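PDB 3NCO: endoglucanase FnCel5A from Fervidobacterium nodosum, which probably hydrolyses the internal beta-1,4-glucosidic bonds of cellulose and related beta-glucans. Local coordinates for residues A[268-280]-A[308-320]. Residues are numbered along the deposited sequence; the frame is centred on the assembly and turned at random.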
loop_
_atom_site.group_PDB
_atom_site.type_symbol
_atom_site.label_atom_id
_atom_site.label_comp_id
_atom_site.label_asym_id
_atom_site.label_seq_id
_atom_site.Cartn_x
_atom_site.Cartn_y
_atom_site.Cartn_z
ATOM N N ASP A 268 13.031 -1.535 -19.564
ATOM C CA ASP A 268 12.507 -2.046 -20.829
ATOM C C ASP A 268 11.284 -2.941 -20.556
ATOM O O ASP A 268 11.213 -3.606 -19.519
ATOM C CB ASP A 268 13.589 -2.783 -21.608
ATOM C CG ASP A 268 13.901 -4.149 -21.011
ATOM O OD1 ASP A 268 14.778 -4.211 -20.122
ATOM O OD2 ASP A 268 13.285 -5.150 -21.465
HETATM N N MSE A 269 10.331 -2.977 -21.489
HETATM C CA MSE A 269 9.047 -3.603 -21.188
HETATM C C MSE A 269 9.167 -5.114 -20.882
HETATM O O MSE A 269 8.491 -5.624 -19.961
HETATM C CB MSE A 269 8.021 -3.337 -22.288
HETATM C CG MSE A 269 6.652 -3.934 -22.056
HETATM SE SE MSE A 269 5.861 -3.163 -20.435
HETATM C CE MSE A 269 5.281 -1.415 -21.165
ATOM N N GLU A 270 9.955 -5.833 -21.679
ATOM C CA GLU A 270 10.039 -7.292 -21.425
ATOM C C GLU A 270 10.570 -7.572 -20.034
ATOM O O GLU A 270 9.989 -8.404 -19.322
ATOM C CB GLU A 270 10.774 -8.106 -22.495
ATOM C CG GLU A 270 10.626 -9.657 -22.202
ATOM C CD GLU A 270 10.611 -10.576 -23.431
ATOM O OE1 GLU A 270 10.318 -11.813 -23.256
ATOM O OE2 GLU A 270 10.886 -10.080 -24.556
ATOM N N SER A 271 11.632 -6.854 -19.636
ATOM C CA SER A 271 12.080 -6.952 -18.227
ATOM C C SER A 271 10.975 -6.663 -17.207
ATOM O O SER A 271 10.806 -7.404 -16.246
ATOM C CB SER A 271 13.306 -6.082 -17.927
ATOM O OG SER A 271 14.433 -6.484 -18.689
ATOM N N ARG A 272 10.198 -5.611 -17.431
ATOM C CA ARG A 272 9.121 -5.245 -16.512
ATOM C C ARG A 272 8.111 -6.382 -16.390
ATOM O O ARG A 272 7.638 -6.736 -15.278
ATOM C CB ARG A 272 8.422 -3.987 -17.018
ATOM C CG ARG A 272 9.256 -2.756 -16.831
ATOM C CD ARG A 272 8.589 -1.543 -17.393
ATOM N NE ARG A 272 7.555 -1.072 -16.493
ATOM C CZ ARG A 272 6.467 -0.390 -16.872
ATOM N NH1 ARG A 272 6.276 -0.074 -18.150
ATOM N NH2 ARG A 272 5.583 0.015 -15.939
ATOM N N VAL A 273 7.793 -6.963 -17.556
ATOM C CA VAL A 273 6.783 -8.003 -17.648
ATOM C C VAL A 273 7.246 -9.263 -16.893
ATOM O O VAL A 273 6.456 -9.837 -16.097
ATOM C CB VAL A 273 6.495 -8.314 -19.144
ATOM C CG1 VAL A 273 5.817 -9.682 -19.291
ATOM C CG2 VAL A 273 5.643 -7.217 -19.744
ATOM N N LYS A 274 8.508 -9.658 -17.134
ATOM C CA LYS A 274 9.097 -10.822 -16.436
ATOM C C LYS A 274 9.229 -10.607 -14.914
ATOM O O LYS A 274 8.914 -11.511 -14.121
ATOM C CB LYS A 274 10.451 -11.163 -17.017
ATOM C CG LYS A 274 10.369 -11.818 -18.383
ATOM C CD LYS A 274 11.778 -12.250 -18.857
ATOM C CE LYS A 274 11.806 -12.614 -20.342
ATOM N NZ LYS A 274 10.683 -13.524 -20.702
ATOM N N TRP A 275 9.742 -9.439 -14.515
ATOM C CA TRP A 275 9.918 -9.128 -13.078
ATOM C C TRP A 275 8.562 -9.125 -12.381
ATOM O O TRP A 275 8.402 -9.738 -11.322
ATOM C CB TRP A 275 10.649 -7.776 -12.912
ATOM C CG TRP A 275 10.957 -7.412 -11.477
ATOM C CD1 TRP A 275 12.123 -7.694 -10.780
ATOM C CD2 TRP A 275 10.114 -6.672 -10.574
ATOM N NE1 TRP A 275 12.032 -7.188 -9.497
ATOM C CE2 TRP A 275 10.814 -6.567 -9.350
ATOM C CE3 TRP A 275 8.826 -6.107 -10.681
ATOM C CZ2 TRP A 275 10.263 -5.935 -8.227
ATOM C CZ3 TRP A 275 8.278 -5.458 -9.561
ATOM C CH2 TRP A 275 9.007 -5.398 -8.359
ATOM N N THR A 276 7.575 -8.468 -13.004
ATOM C CA THR A 276 6.270 -8.333 -12.349
ATOM C C THR A 276 5.615 -9.687 -12.147
ATOM O O THR A 276 5.051 -9.979 -11.078
ATOM C CB THR A 276 5.370 -7.359 -13.146
ATOM O OG1 THR A 276 6.070 -6.113 -13.281
ATOM C CG2 THR A 276 4.024 -7.111 -12.426
ATOM N N LYS A 277 5.729 -10.531 -13.184
ATOM C CA LYS A 277 5.126 -11.847 -13.138
ATOM C C LYS A 277 5.778 -12.694 -12.068
ATOM O O LYS A 277 5.089 -13.414 -11.345
ATOM C CB LYS A 277 5.347 -12.527 -14.503
ATOM C CG LYS A 277 4.836 -13.932 -14.620
ATOM C CD LYS A 277 5.398 -14.481 -15.927
ATOM C CE LYS A 277 4.409 -15.377 -16.669
ATOM N NZ LYS A 277 3.562 -16.284 -15.810
ATOM N N THR A 278 7.115 -12.613 -11.962
ATOM C CA THR A 278 7.872 -13.414 -11.005
ATOM C C THR A 278 7.533 -12.994 -9.569
ATOM O O THR A 278 7.280 -13.817 -8.711
ATOM C CB THR A 278 9.383 -13.254 -11.261
ATOM O OG1 THR A 278 9.702 -13.813 -12.540
ATOM C CG2 THR A 278 10.224 -13.942 -10.207
ATOM N N VAL A 279 7.491 -11.699 -9.332
ATOM C CA VAL A 279 7.090 -11.202 -8.002
ATOM C C VAL A 279 5.677 -11.664 -7.662
ATOM O O VAL A 279 5.438 -12.185 -6.563
ATOM C CB VAL A 279 7.217 -9.661 -7.915
ATOM C CG1 VAL A 279 6.610 -9.212 -6.635
ATOM C CG2 VAL A 279 8.702 -9.253 -7.965
ATOM N N ARG A 280 4.736 -11.499 -8.591
ATOM C CA ARG A 280 3.368 -11.973 -8.349
ATOM C C ARG A 280 3.317 -13.492 -8.002
ATOM O O ARG A 280 2.676 -13.900 -7.042
ATOM C CB ARG A 280 2.443 -11.684 -9.531
ATOM C CG ARG A 280 1.060 -12.301 -9.265
ATOM C CD ARG A 280 0.157 -12.284 -10.478
ATOM N NE ARG A 280 0.734 -12.983 -11.620
ATOM C CZ ARG A 280 0.672 -14.280 -11.786
ATOM N NH1 ARG A 280 1.189 -14.857 -12.861
ATOM N NH2 ARG A 280 0.052 -15.007 -10.878
ATOM N N THR A 308 -7.224 1.710 -22.274
ATOM C CA THR A 308 -6.917 0.279 -22.383
ATOM C C THR A 308 -5.810 -0.109 -21.422
ATOM O O THR A 308 -4.944 0.703 -21.085
ATOM C CB THR A 308 -6.470 -0.087 -23.820
ATOM O OG1 THR A 308 -5.305 0.682 -24.173
ATOM C CG2 THR A 308 -7.597 0.216 -24.816
ATOM N N TRP A 309 -5.840 -1.366 -21.011
ATOM C CA TRP A 309 -4.745 -1.920 -20.202
ATOM C C TRP A 309 -3.499 -2.248 -21.041
ATOM O O TRP A 309 -3.618 -2.713 -22.185
ATOM C CB TRP A 309 -5.215 -3.190 -19.507
ATOM C CG TRP A 309 -6.338 -2.940 -18.535
ATOM C CD1 TRP A 309 -7.696 -3.029 -18.794
ATOM C CD2 TRP A 309 -6.212 -2.576 -17.163
ATOM N NE1 TRP A 309 -8.402 -2.720 -17.645
ATOM C CE2 TRP A 309 -7.519 -2.445 -16.636
ATOM C CE3 TRP A 309 -5.119 -2.354 -16.320
ATOM C CZ2 TRP A 309 -7.758 -2.085 -15.300
ATOM C CZ3 TRP A 309 -5.353 -1.973 -15.001
ATOM C CH2 TRP A 309 -6.662 -1.872 -14.494
ATOM N N ILE A 310 -2.328 -1.942 -20.492
ATOM C CA ILE A 310 -1.063 -2.300 -21.095
ATOM C C ILE A 310 -0.888 -3.788 -20.876
ATOM O O ILE A 310 -0.969 -4.279 -19.745
ATOM C CB ILE A 310 0.105 -1.503 -20.456
ATOM C CG1 ILE A 310 -0.129 0.001 -20.685
ATOM C CG2 ILE A 310 1.485 -1.937 -21.035
ATOM C CD1 ILE A 310 0.616 0.879 -19.673
ATOM N N GLU A 311 -0.701 -4.509 -21.980
ATOM C CA GLU A 311 -0.580 -5.959 -21.935
ATOM C C GLU A 311 0.705 -6.373 -22.648
ATOM O O GLU A 311 1.085 -5.757 -23.650
ATOM C CB GLU A 311 -1.764 -6.623 -22.669
ATOM C CG GLU A 311 -3.108 -6.499 -21.970
ATOM C CD GLU A 311 -3.200 -7.248 -20.638
ATOM O OE1 GLU A 311 -2.251 -7.977 -20.287
ATOM O OE2 GLU A 311 -4.235 -7.105 -19.946
ATOM N N PRO A 312 1.341 -7.455 -22.175
ATOM C CA PRO A 312 0.937 -8.318 -21.052
ATOM C C PRO A 312 1.352 -7.873 -19.643
ATOM O O PRO A 312 1.205 -8.664 -18.692
ATOM C CB PRO A 312 1.613 -9.656 -21.397
ATOM C CG PRO A 312 2.872 -9.242 -22.097
ATOM C CD PRO A 312 2.546 -7.972 -22.851
ATOM N N LEU A 313 1.837 -6.637 -19.496
ATOM C CA LEU A 313 2.193 -6.169 -18.151
ATOM C C LEU A 313 1.049 -6.371 -17.157
ATOM O O LEU A 313 1.299 -6.783 -16.013
ATOM C CB LEU A 313 2.631 -4.702 -18.132
ATOM C CG LEU A 313 3.188 -4.196 -16.785
ATOM C CD1 LEU A 313 4.437 -4.979 -16.410
ATOM C CD2 LEU A 313 3.496 -2.704 -16.929
ATOM N N THR A 314 -0.179 -6.036 -17.569
ATOM C CA THR A 314 -1.328 -6.136 -16.640
ATOM C C THR A 314 -1.541 -7.566 -16.227
ATOM O O THR A 314 -1.764 -7.864 -15.051
ATOM C CB THR A 314 -2.608 -5.485 -17.228
ATOM O OG1 THR A 314 -2.349 -4.086 -17.435
ATOM C CG2 THR A 314 -3.817 -5.661 -16.300
ATOM N N THR A 315 -1.463 -8.456 -17.215
ATOM C CA THR A 315 -1.573 -9.899 -16.914
ATOM C C THR A 315 -0.443 -10.368 -15.981
ATOM O O THR A 315 -0.658 -11.200 -15.091
ATOM C CB THR A 315 -1.635 -10.711 -18.225
ATOM O OG1 THR A 315 -2.764 -10.250 -18.988
ATOM C CG2 THR A 315 -1.779 -12.205 -17.939
ATOM N N SER A 316 0.755 -9.820 -16.163
ATOM C CA SER A 316 1.851 -10.092 -15.182
ATOM C C SER A 316 1.507 -9.743 -13.744
ATOM O O SER A 316 1.865 -10.503 -12.825
ATOM C CB SER A 316 3.147 -9.352 -15.536
ATOM O OG SER A 316 3.763 -9.975 -16.679
ATOM N N ALA A 317 0.841 -8.592 -13.568
ATOM C CA ALA A 317 0.495 -8.129 -12.210
ATOM C C ALA A 317 -0.687 -8.887 -11.596
ATOM O O ALA A 317 -0.816 -8.973 -10.354
ATOM C CB ALA A 317 0.159 -6.606 -12.230
ATOM N N LEU A 318 -1.605 -9.318 -12.461
ATOM C CA LEU A 318 -2.892 -9.865 -12.011
ATOM C C LEU A 318 -2.945 -11.381 -12.054
ATOM O O LEU A 318 -3.554 -12.029 -11.186
ATOM C CB LEU A 318 -4.035 -9.230 -12.803
ATOM C CG LEU A 318 -5.456 -9.632 -12.441
ATOM C CD1 LEU A 318 -5.688 -9.426 -10.964
ATOM C CD2 LEU A 318 -6.460 -8.824 -13.306
ATOM N N GLY A 319 -2.309 -11.956 -13.071
ATOM C CA GLY A 319 -2.249 -13.409 -13.203
ATOM C C GLY A 319 -3.370 -14.016 -14.001
ATOM O O GLY A 319 -3.446 -15.239 -14.107
ATOM N N LYS A 320 -4.226 -13.162 -14.574
ATOM C CA LYS A 320 -5.294 -13.600 -15.460
ATOM C C LYS A 320 -5.668 -12.470 -16.439
ATOM O O LYS A 320 -6.349 -12.714 -17.470
ATOM C CB LYS A 320 -6.498 -14.072 -14.639
ATOM C CG LYS A 320 -7.070 -12.975 -13.737
ATOM C CD LYS A 320 -8.202 -13.478 -12.849
ATOM C CE LYS A 320 -8.654 -12.309 -11.973
ATOM N NZ LYS A 320 -9.965 -12.510 -11.264
ATOM O OXT LYS A 320 -5.256 -11.310 -16.271
#
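The guanidinium of Arg-280 lies flat against Gly-319, whose CA sits 3.3 Å above the plane and over its centre. Ser-316 O lies at the edge, in the guanidinium plane, and takes a bent hydrogen bond from NE (3.0 Å, N-H...O 144°), which itself stands above the plane of that carbonyl; NH2 is salt-bridged to Glu-284. Arg-272 offers a face to Leu-313 CD2, offset toward the rim, while its NE is hydrogen-bonded to Ala-263 O. The bend at chi3 (58°) folds the Arg-280 group over the C-terminal end of helix 313-318, where Gly-319 has positive phi. With an alanine here instead of Arg-280, Ser-316 O is likely to lose this donor, Glu-284 its cationic mate and Gly-319 the flat group over it. Leu-313 is a knob in the hole made by Met-269, Arg-272, Val-273 and Thr-276. Ser-316 OG donates to Val-273 O (2.8 Å), on the carbonyl face opposite Lys-277 N. Close helix approach is marked by Lys-277 CA, 3.5 Å from Ser-316 O in a CA-H...O contact. The axes pass 7.6 Å apart at 15°. The short C-terminal helix packs beside helix 269-285 outside the TIM barrel, Leu-313, Ala-317, Arg-272 and Thr-276 all touching Tyr-292 of strand 289-292, with Leu-318 reaching Arg-53 of helix 44-53.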